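Long-range contact in EXOU (Pseudomonas aeruginosa, PDB 4AKX), which is a phospholipase toxin of the type III secretion system, here in complex with its chaperone SpcU, and probably cleaves host membrane lipids through a patatin-like domain: residues L70-G84 with P338-E350. Numbering follows the deposited sequence.
Sequences LQLSRPPLTSLVLSG and PLRRNDNLILEFE
Leu72 meets Leu339 tip to tip, CD1 to CD1 at 3.9 Å, where strand 70-73 passes the loop leading into strand 343-348. Bent at chi2 and chi3, the Arg74 chain brings its guanidinium to Asp343; Arg74 NH2 donates to Asp343 OD2 at 3.1 Å, from above the carboxylate plane, and the guanidinium and carboxylate planes are 81° apart. Arg340 sets NH1 over one face of that guanidinium and is itself bridged to Glu390 and Glu447, while Arg442 also bridges to Asp343 OD2, so acids and arginines form one network. Pro75 rests CB on Asn342 CA, and Pro76 O accepts Asp343 N, opening the parallel pairing. Leu77 lays CD2 against CB of Asp343 and Leu345. Ser79 O then takes Leu345 N at 3.0 Å, nearly straight at 172°; Val81 N donates to Leu345 O and Val81 O accepts Leu347 N. On one face Val81 and Ile346 lie side by side; on the other, Leu82 and Leu347 meet through their CD1 methyls. Leu347 O is gripped twice, by Ser83 N and, on a lone pair, by Ser83 OG at 2.7 Å. In the mixed sheet of the patatin-like fold, strand 77-82 runs between 110-114 and 343-348, and 395-397 flanks 343-348 on its other side, while strand 68-73 pairs with 446-451 in a separate antiparallel sheet.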
ATOM      1  N   LEU B  70      33.058 -21.587 -13.559  1.00 57.26           N
ATOM      2  CA  LEU B  70      33.642 -21.389 -14.880  1.00 59.29           C
ATOM      3  C   LEU B  70      34.042 -19.935 -15.134  1.00 63.91           C
ATOM      4  O   LEU B  70      33.277 -19.014 -14.862  1.00 65.80           O
ATOM      5  CB  LEU B  70      32.659 -21.847 -15.929  1.00 58.25           C
ATOM      6  CG  LEU B  70      32.950 -21.561 -17.391  1.00 64.28           C
ATOM      7  CD1 LEU B  70      34.188 -22.328 -17.791  1.00 71.34           C
ATOM      8  CD2 LEU B  70      31.770 -22.010 -18.241  1.00 62.89           C
ATOM      9  N   GLN B  71      35.256 -19.734 -15.633  1.00 67.48           N
ATOM     10  CA  GLN B  71      35.692 -18.413 -16.087  1.00 73.55           C
ATOM     11  C   GLN B  71      36.216 -18.501 -17.518  1.00 78.88           C
ATOM     12  O   GLN B  71      36.918 -19.453 -17.882  1.00 84.12           O
ATOM     13  CB  GLN B  71      36.761 -17.855 -15.170  1.00 75.27           C
ATOM     14  CG  GLN B  71      36.920 -16.354 -15.257  1.00 80.32           C
ATOM     15  CD  GLN B  71      38.311 -15.893 -14.860  1.00 86.58           C
ATOM     16  OE1 GLN B  71      38.954 -16.474 -13.981  1.00 86.59           O
ATOM     17  NE2 GLN B  71      38.781 -14.841 -15.505  1.00 90.78           N
ATOM     18  N   LEU B  72      35.868 -17.520 -18.338  1.00 77.10           N
ATOM     19  CA  LEU B  72      36.017 -17.679 -19.771  1.00 77.30           C
ATOM     20  C   LEU B  72      36.072 -16.300 -20.393  1.00 84.44           C
ATOM     21  O   LEU B  72      35.455 -15.366 -19.889  1.00 86.03           O
ATOM     22  CB  LEU B  72      34.858 -18.510 -20.303  1.00 73.68           C
ATOM     23  CG  LEU B  72      34.316 -18.522 -21.730  1.00 81.61           C
ATOM     24  CD1 LEU B  72      33.363 -19.704 -21.918  1.00 73.81           C
ATOM     25  CD2 LEU B  72      33.577 -17.234 -22.049  1.00 87.64           C
ATOM     26  N   SER B  73      36.862 -16.166 -21.453  1.00 87.89           N
ATOM     27  CA  SER B  73      37.034 -14.895 -22.143  1.00 92.26           C
ATOM     28  C   SER B  73      35.717 -14.422 -22.733  1.00 94.18           C
ATOM     29  O   SER B  73      34.927 -15.229 -23.239  1.00 97.26           O
ATOM     30  CB  SER B  73      38.071 -15.032 -23.258  1.00 94.30           C
ATOM     31  OG  SER B  73      37.577 -15.867 -24.297  1.00 93.35           O
ATOM     32  N   ARG B  74      35.496 -13.110 -22.690  1.00 95.89           N
ATOM     33  CA  ARG B  74      34.341 -12.494 -23.337  1.00 93.27           C
ATOM     34  C   ARG B  74      34.139 -13.068 -24.739  1.00 87.95           C
ATOM     35  O   ARG B  74      35.104 -13.358 -25.434  1.00 92.65           O
ATOM     36  CB  ARG B  74      34.510 -10.970 -23.401  1.00 98.93           C
ATOM     37  CG  ARG B  74      34.400 -10.264 -22.056  1.00103.98           C
ATOM     38  CD  ARG B  74      32.987 -10.378 -21.493  1.00104.91           C
ATOM     39  NE  ARG B  74      32.021  -9.653 -22.317  1.00112.40           N
ATOM     40  CZ  ARG B  74      31.304  -8.606 -21.884  1.00116.00           C
ATOM     41  NH1 ARG B  74      31.410  -8.166 -20.618  1.00118.74           N
ATOM     42  NH2 ARG B  74      30.463  -8.011 -22.721  1.00113.28           N
ATOM     43  N   PRO B  75      32.880 -13.244 -25.149  1.00 81.12           N
ATOM     44  CA  PRO B  75      32.537 -13.910 -26.389  1.00 78.06           C
ATOM     45  C   PRO B  75      33.081 -13.163 -27.551  1.00 77.71           C
ATOM     46  O   PRO B  75      33.530 -12.049 -27.400  1.00 79.18           O
ATOM     47  CB  PRO B  75      31.013 -13.820 -26.434  1.00 81.37           C
ATOM     48  CG  PRO B  75      30.601 -13.602 -25.020  1.00 84.72           C
ATOM     49  CD  PRO B  75      31.691 -12.750 -24.449  1.00 85.35           C
ATOM     50  N   PRO B  76      33.009 -13.765 -28.728  1.00 89.39           N
ATOM     51  CA  PRO B  76      33.549 -13.123 -29.904  1.00 90.03           C
ATOM     52  C   PRO B  76      32.709 -11.904 -30.301  1.00 89.03           C
ATOM     53  O   PRO B  76      31.470 -11.958 -30.266  1.00 87.55           O
ATOM     54  CB  PRO B  76      33.459 -14.224 -30.969  1.00 89.44           C
ATOM     55  CG  PRO B  76      32.272 -15.032 -30.565  1.00 89.87           C
ATOM     56  CD  PRO B  76      32.248 -14.988 -29.051  1.00 90.11           C
ATOM     57  N   LEU B  77      33.376 -10.803 -30.643  1.00 89.61           N
ATOM     58  CA  LEU B  77      32.682  -9.676 -31.263  1.00 90.72           C
ATOM     59  C   LEU B  77      32.075 -10.065 -32.640  1.00 87.41           C
ATOM     60  O   LEU B  77      32.798 -10.292 -33.636  1.00 84.03           O
ATOM     61  CB  LEU B  77      33.606  -8.450 -31.376  1.00 90.52           C
ATOM     62  CG  LEU B  77      33.426  -7.317 -30.366  1.00 90.02           C
ATOM     63  CD1 LEU B  77      34.172  -6.099 -30.871  1.00 91.74           C
ATOM     64  CD2 LEU B  77      31.963  -6.959 -30.154  1.00 89.65           C
ATOM     65  N   THR B  78      30.756 -10.175 -32.681  1.00 82.28           N
ATOM     66  CA  THR B  78      30.122 -10.570 -33.904  1.00 83.00           C
ATOM     67  C   THR B  78      29.061  -9.587 -34.331  1.00 83.75           C
ATOM     68  O   THR B  78      28.310  -9.860 -35.265  1.00 83.97           O
ATOM     69  CB  THR B  78      29.467 -11.943 -33.772  1.00 84.01           C
ATOM     70  OG1 THR B  78      28.486 -11.884 -32.730  1.00 89.14           O
ATOM     71  CG2 THR B  78      30.517 -13.038 -33.465  1.00 81.44           C
ATOM     72  N   SER B  79      28.982  -8.451 -33.642  1.00 86.75           N
ATOM     73  CA  SER B  79      27.873  -7.513 -33.861  1.00 87.92           C
ATOM     74  C   SER B  79      28.122  -6.063 -33.514  1.00 86.91           C
ATOM     75  O   SER B  79      28.784  -5.741 -32.527  1.00 84.04           O
ATOM     76  CB  SER B  79      26.574  -7.995 -33.197  1.00 89.91           C
ATOM     77  OG  SER B  79      25.772  -8.706 -34.132  1.00 94.84           O
ATOM     78  N   LEU B  80      27.525  -5.198 -34.331  1.00 90.58           N
ATOM     79  CA  LEU B  80      27.758  -3.762 -34.300  1.00 93.69           C
ATOM     80  C   LEU B  80      26.417  -3.050 -34.284  1.00 96.76           C
ATOM     81  O   LEU B  80      25.661  -3.118 -35.266  1.00100.60           O
ATOM     82  CB  LEU B  80      28.564  -3.333 -35.533  1.00 90.62           C
ATOM     83  CG  LEU B  80      29.183  -1.930 -35.582  1.00 91.15           C
ATOM     84  CD1 LEU B  80      29.543  -1.378 -34.208  1.00 91.97           C
ATOM     85  CD2 LEU B  80      30.403  -1.941 -36.483  1.00 90.21           C
ATOM     86  N   VAL B  81      26.114  -2.396 -33.161  1.00 95.47           N
ATOM     87  CA  VAL B  81      24.835  -1.723 -32.987  1.00 95.76           C
ATOM     88  C   VAL B  81      25.081  -0.233 -33.006  1.00 97.32           C
ATOM     89  O   VAL B  81      25.793   0.290 -32.159  1.00 98.91           O
ATOM     90  CB  VAL B  81      24.138  -2.126 -31.662  1.00 97.84           C
ATOM     91  CG1 VAL B  81      22.854  -1.334 -31.455  1.00 96.02           C
ATOM     92  CG2 VAL B  81      23.839  -3.620 -31.639  1.00 98.51           C
ATOM     93  N   LEU B  82      24.470   0.447 -33.973  1.00 99.68           N
ATOM     94  CA  LEU B  82      24.723   1.868 -34.215  1.00102.59           C
ATOM     95  C   LEU B  82      23.487   2.682 -33.892  1.00101.39           C
ATOM     96  O   LEU B  82      22.441   2.514 -34.535  1.00 95.66           O
ATOM     97  CB  LEU B  82      25.096   2.076 -35.679  1.00105.15           C
ATOM     98  CG  LEU B  82      26.371   2.846 -35.996  1.00106.70           C
ATOM     99  CD1 LEU B  82      27.369   2.692 -34.867  1.00108.37           C
ATOM    100  CD2 LEU B  82      26.959   2.306 -37.293  1.00107.10           C
ATOM    101  N   SER B  83      23.597   3.538 -32.881  1.00103.52           N
ATOM    102  CA  SER B  83      22.451   4.315 -32.431  1.00111.10           C
ATOM    103  C   SER B  83      22.388   5.665 -33.153  1.00117.72           C
ATOM    104  O   SER B  83      23.418   6.229 -33.518  1.00122.97           O
ATOM    105  CB  SER B  83      22.505   4.511 -30.931  1.00113.42           C
ATOM    106  OG  SER B  83      23.614   5.314 -30.584  1.00123.83           O
ATOM    107  N   GLY B  84      21.181   6.176 -33.366  1.00120.18           N
ATOM    108  CA  GLY B  84      20.973   7.202 -34.377  1.00128.87           C
ATOM    109  C   GLY B  84      21.156   8.613 -33.870  1.00142.44           C
ATOM    110  O   GLY B  84      22.178   8.945 -33.260  1.00143.51           O
ATOM    111  N   PRO B 338      23.536 -21.397 -20.512  1.00 85.95           N
ATOM    112  CA  PRO B 338      23.710 -20.100 -19.851  1.00 84.80           C
ATOM    113  C   PRO B 338      24.825 -19.225 -20.468  1.00 84.71           C
ATOM    114  O   PRO B 338      25.114 -18.152 -19.949  1.00 87.18           O
ATOM    115  CB  PRO B 338      24.090 -20.493 -18.434  1.00 85.03           C
ATOM    116  CG  PRO B 338      24.826 -21.774 -18.608  1.00 85.89           C
ATOM    117  CD  PRO B 338      24.163 -22.489 -19.750  1.00 85.35           C
ATOM    118  N   LEU B 339      25.448 -19.683 -21.550  1.00 83.11           N
ATOM    119  CA  LEU B 339      26.517 -18.938 -22.181  1.00 82.72           C
ATOM    120  C   LEU B 339      26.013 -18.043 -23.301  1.00 83.76           C
ATOM    121  O   LEU B 339      25.293 -18.492 -24.209  1.00 84.22           O
ATOM    122  CB  LEU B 339      27.562 -19.883 -22.740  1.00 82.22           C
ATOM    123  CG  LEU B 339      28.601 -20.453 -21.791  1.00 84.33           C
ATOM    124  CD1 LEU B 339      29.759 -20.959 -22.621  1.00 85.15           C
ATOM    125  CD2 LEU B 339      29.090 -19.434 -20.776  1.00 87.23           C
ATOM    126  N   ARG B 340      26.425 -16.779 -23.249  1.00 84.95           N
ATOM    127  CA  ARG B 340      26.113 -15.815 -24.288  1.00 84.30           C
ATOM    128  C   ARG B 340      26.956 -16.160 -25.461  1.00 83.78           C
ATOM    129  O   ARG B 340      28.126 -16.499 -25.276  1.00 84.25           O
ATOM    130  CB  ARG B 340      26.507 -14.431 -23.829  1.00 85.89           C
ATOM    131  CG  ARG B 340      25.933 -14.034 -22.494  1.00 87.85           C
ATOM    132  CD  ARG B 340      26.433 -12.656 -22.143  1.00 90.50           C
ATOM    133  NE  ARG B 340      26.450 -11.804 -23.325  1.00 89.39           N
ATOM    134  CZ  ARG B 340      27.321 -10.826 -23.533  1.00 90.48           C
ATOM    135  NH1 ARG B 340      28.270 -10.564 -22.639  1.00 93.02           N
ATOM    136  NH2 ARG B 340      27.243 -10.112 -24.644  1.00 90.97           N
ATOM    137  N   ARG B 341      26.396 -16.054 -26.671  1.00 85.29           N
ATOM    138  CA  ARG B 341      27.122 -16.509 -27.864  1.00 87.30           C
ATOM    139  C   ARG B 341      27.960 -15.467 -28.557  1.00 86.42           C
ATOM    140  O   ARG B 341      28.760 -15.792 -29.431  1.00 91.60           O
ATOM    141  CB  ARG B 341      26.253 -17.298 -28.849  1.00 90.03           C
ATOM    142  CG  ARG B 341      25.029 -16.602 -29.387  1.00 96.94           C
ATOM    143  CD  ARG B 341      24.450 -17.431 -30.531  1.00109.08           C
ATOM    144  NE  ARG B 341      22.987 -17.360 -30.604  1.00121.19           N
ATOM    145  CZ  ARG B 341      22.213 -18.288 -31.170  1.00127.86           C
ATOM    146  NH1 ARG B 341      22.757 -19.366 -31.718  1.00135.65           N
ATOM    147  NH2 ARG B 341      20.891 -18.142 -31.186  1.00125.95           N
ATOM    148  N   ASN B 342      27.818 -14.222 -28.145  1.00 86.39           N
ATOM    149  CA  ASN B 342      28.542 -13.152 -28.798  1.00 89.15           C
ATOM    150  C   ASN B 342      28.442 -11.864 -28.013  1.00 91.25           C
ATOM    151  O   ASN B 342      27.763 -11.796 -27.003  1.00 93.34           O
ATOM    152  CB  ASN B 342      28.004 -12.938 -30.208  1.00 86.72           C
ATOM    153  CG  ASN B 342      26.589 -12.464 -30.201  1.00 86.40           C
ATOM    154  OD1 ASN B 342      26.319 -11.316 -29.862  1.00 87.22           O
ATOM    155  ND2 ASN B 342      25.662 -13.355 -30.528  1.00 87.71           N
ATOM    156  N   ASP B 343      29.127 -10.843 -28.498  1.00 93.75           N
ATOM    157  CA  ASP B 343      29.211  -9.570 -27.824  1.00 91.51           C
ATOM    158  C   ASP B 343      28.763  -8.515 -28.795  1.00 92.22           C
ATOM    159  O   ASP B 343      28.790  -8.720 -30.012  1.00 94.42           O
ATOM    160  CB  ASP B 343      30.657  -9.286 -27.430  1.00 93.95           C
ATOM    161  CG  ASP B 343      30.934  -9.560 -25.971  1.00 97.66           C
ATOM    162  OD1 ASP B 343      30.276 -10.455 -25.403  1.00100.26           O
ATOM    163  OD2 ASP B 343      31.806  -8.871 -25.387  1.00 97.49           O
ATOM    164  N   ASN B 344      28.392  -7.367 -28.256  1.00 93.10           N
ATOM    165  CA  ASN B 344      28.047  -6.221 -29.063  1.00 91.35           C
ATOM    166  C   ASN B 344      28.954  -5.053 -28.807  1.00 93.51           C
ATOM    167  O   ASN B 344      29.304  -4.765 -27.666  1.00 94.87           O
ATOM    168  CB  ASN B 344      26.624  -5.815 -28.782  1.00 89.75           C
ATOM    169  CG  ASN B 344      25.650  -6.800 -29.328  1.00 88.65           C
ATOM    170  OD1 ASN B 344      25.510  -6.920 -30.537  1.00 92.26           O
ATOM    171  ND2 ASN B 344      24.994  -7.545 -28.449  1.00 87.14           N
ATOM    172  N   LEU B 345      29.347  -4.381 -29.878  1.00 95.83           N
ATOM    173  CA  LEU B 345      29.942  -3.060 -29.747  1.00 97.36           C
ATOM    174  C   LEU B 345      28.846  -2.057 -30.005  1.00 97.74           C
ATOM    175  O   LEU B 345      28.299  -2.002 -31.117  1.00101.16           O
ATOM    176  CB  LEU B 345      31.091  -2.870 -30.743  1.00 95.05           C
ATOM    177  CG  LEU B 345      31.974  -1.631 -30.546  1.00 94.37           C
ATOM    178  CD1 LEU B 345      32.242  -1.320 -29.086  1.00 92.14           C
ATOM    179  CD2 LEU B 345      33.278  -1.800 -31.305  1.00 96.34           C
ATOM    180  N   ILE B 346      28.476  -1.313 -28.972  1.00 93.55           N
ATOM    181  CA  ILE B 346      27.345  -0.440 -29.085  1.00 94.73           C
ATOM    182  C   ILE B 346      27.854   0.973 -29.057  1.00 99.78           C
ATOM    183  O   ILE B 346      28.403   1.408 -28.049  1.00106.76           O
ATOM    184  CB  ILE B 346      26.350  -0.652 -27.939  1.00 96.45           C
ATOM    185  CG1 ILE B 346      26.098  -2.149 -27.713  1.00 99.05           C
ATOM    186  CG2 ILE B 346      25.037   0.042 -28.247  1.00 95.69           C
ATOM    187  CD1 ILE B 346      25.910  -2.547 -26.256  1.00 98.28           C
ATOM    188  N   LEU B 347      27.694   1.682 -30.176  1.00102.65           N
ATOM    189  CA  LEU B 347      28.077   3.099 -30.286  1.00105.47           C
ATOM    190  C   LEU B 347      26.878   4.044 -30.120  1.00111.96           C
ATOM    191  O   LEU B 347      25.897   3.969 -30.881  1.00113.97           O
ATOM    192  CB  LEU B 347      28.802   3.358 -31.612  1.00 99.91           C
ATOM    193  CG  LEU B 347      30.116   2.597 -31.776  1.00 96.26           C
ATOM    194  CD1 LEU B 347      30.469   2.425 -33.231  1.00 93.67           C
ATOM    195  CD2 LEU B 347      31.247   3.285 -31.030  1.00 98.11           C
ATOM    196  N   GLU B 348      26.980   4.938 -29.131  1.00119.26           N
ATOM    197  CA  GLU B 348      25.854   5.750 -28.671  1.00123.32           C
ATOM    198  C   GLU B 348      26.213   7.235 -28.646  1.00128.15           C
ATOM    199  O   GLU B 348      27.375   7.592 -28.414  1.00125.05           O
ATOM    200  CB  GLU B 348      25.431   5.297 -27.274  1.00127.28           C
ATOM    201  CG  GLU B 348      23.929   5.335 -27.009  1.00134.78           C
ATOM    202  CD  GLU B 348      23.581   5.054 -25.543  1.00142.64           C
ATOM    203  OE1 GLU B 348      24.448   5.291 -24.665  1.00146.84           O
ATOM    204  OE2 GLU B 348      22.440   4.599 -25.264  1.00141.09           O
ATOM    205  N   PHE B 349      25.203   8.090 -28.864  1.00135.69           N
ATOM    206  CA  PHE B 349      25.391   9.556 -28.971  1.00140.89           C
ATOM    207  C   PHE B 349      24.723  10.383 -27.874  1.00148.47           C
ATOM    208  O   PHE B 349      23.747   9.943 -27.255  1.00143.20           O
ATOM    209  CB  PHE B 349      24.905  10.071 -30.327  1.00132.89           C
ATOM    210  CG  PHE B 349      25.817   9.732 -31.453  1.00127.78           C
ATOM    211  CD1 PHE B 349      27.141  10.114 -31.422  1.00124.85           C
ATOM    212  CD2 PHE B 349      25.354   9.005 -32.536  1.00127.51           C
ATOM    213  CE1 PHE B 349      27.992   9.780 -32.453  1.00124.26           C
ATOM    214  CE2 PHE B 349      26.199   8.669 -33.575  1.00124.00           C
ATOM    215  CZ  PHE B 349      27.522   9.056 -33.533  1.00123.80           C
ATOM    216  N   GLU B 350      25.256  11.595 -27.662  1.00161.38           N
ATOM    217  CA  GLU B 350      24.618  12.617 -26.817  1.00169.98           C
ATOM    218  C   GLU B 350      25.287  14.008 -27.013  1.00170.03           C
ATOM    219  O   GLU B 350      26.643  13.911 -27.220  1.00165.92           O
ATOM    220  CB  GLU B 350      24.632  12.186 -25.319  1.00176.01           C
ATOM    221  CG  GLU B 350      26.045  12.036 -24.706  1.00184.35           C
ATOM    222  CD  GLU B 350      26.886  10.975 -25.410  1.00186.88           C
ATOM    223  OE1 GLU B 350      26.320   9.899 -25.765  1.00180.80           O
ATOM    224  OE2 GLU B 350      28.097  11.029 -25.306  1.00195.44           O
TER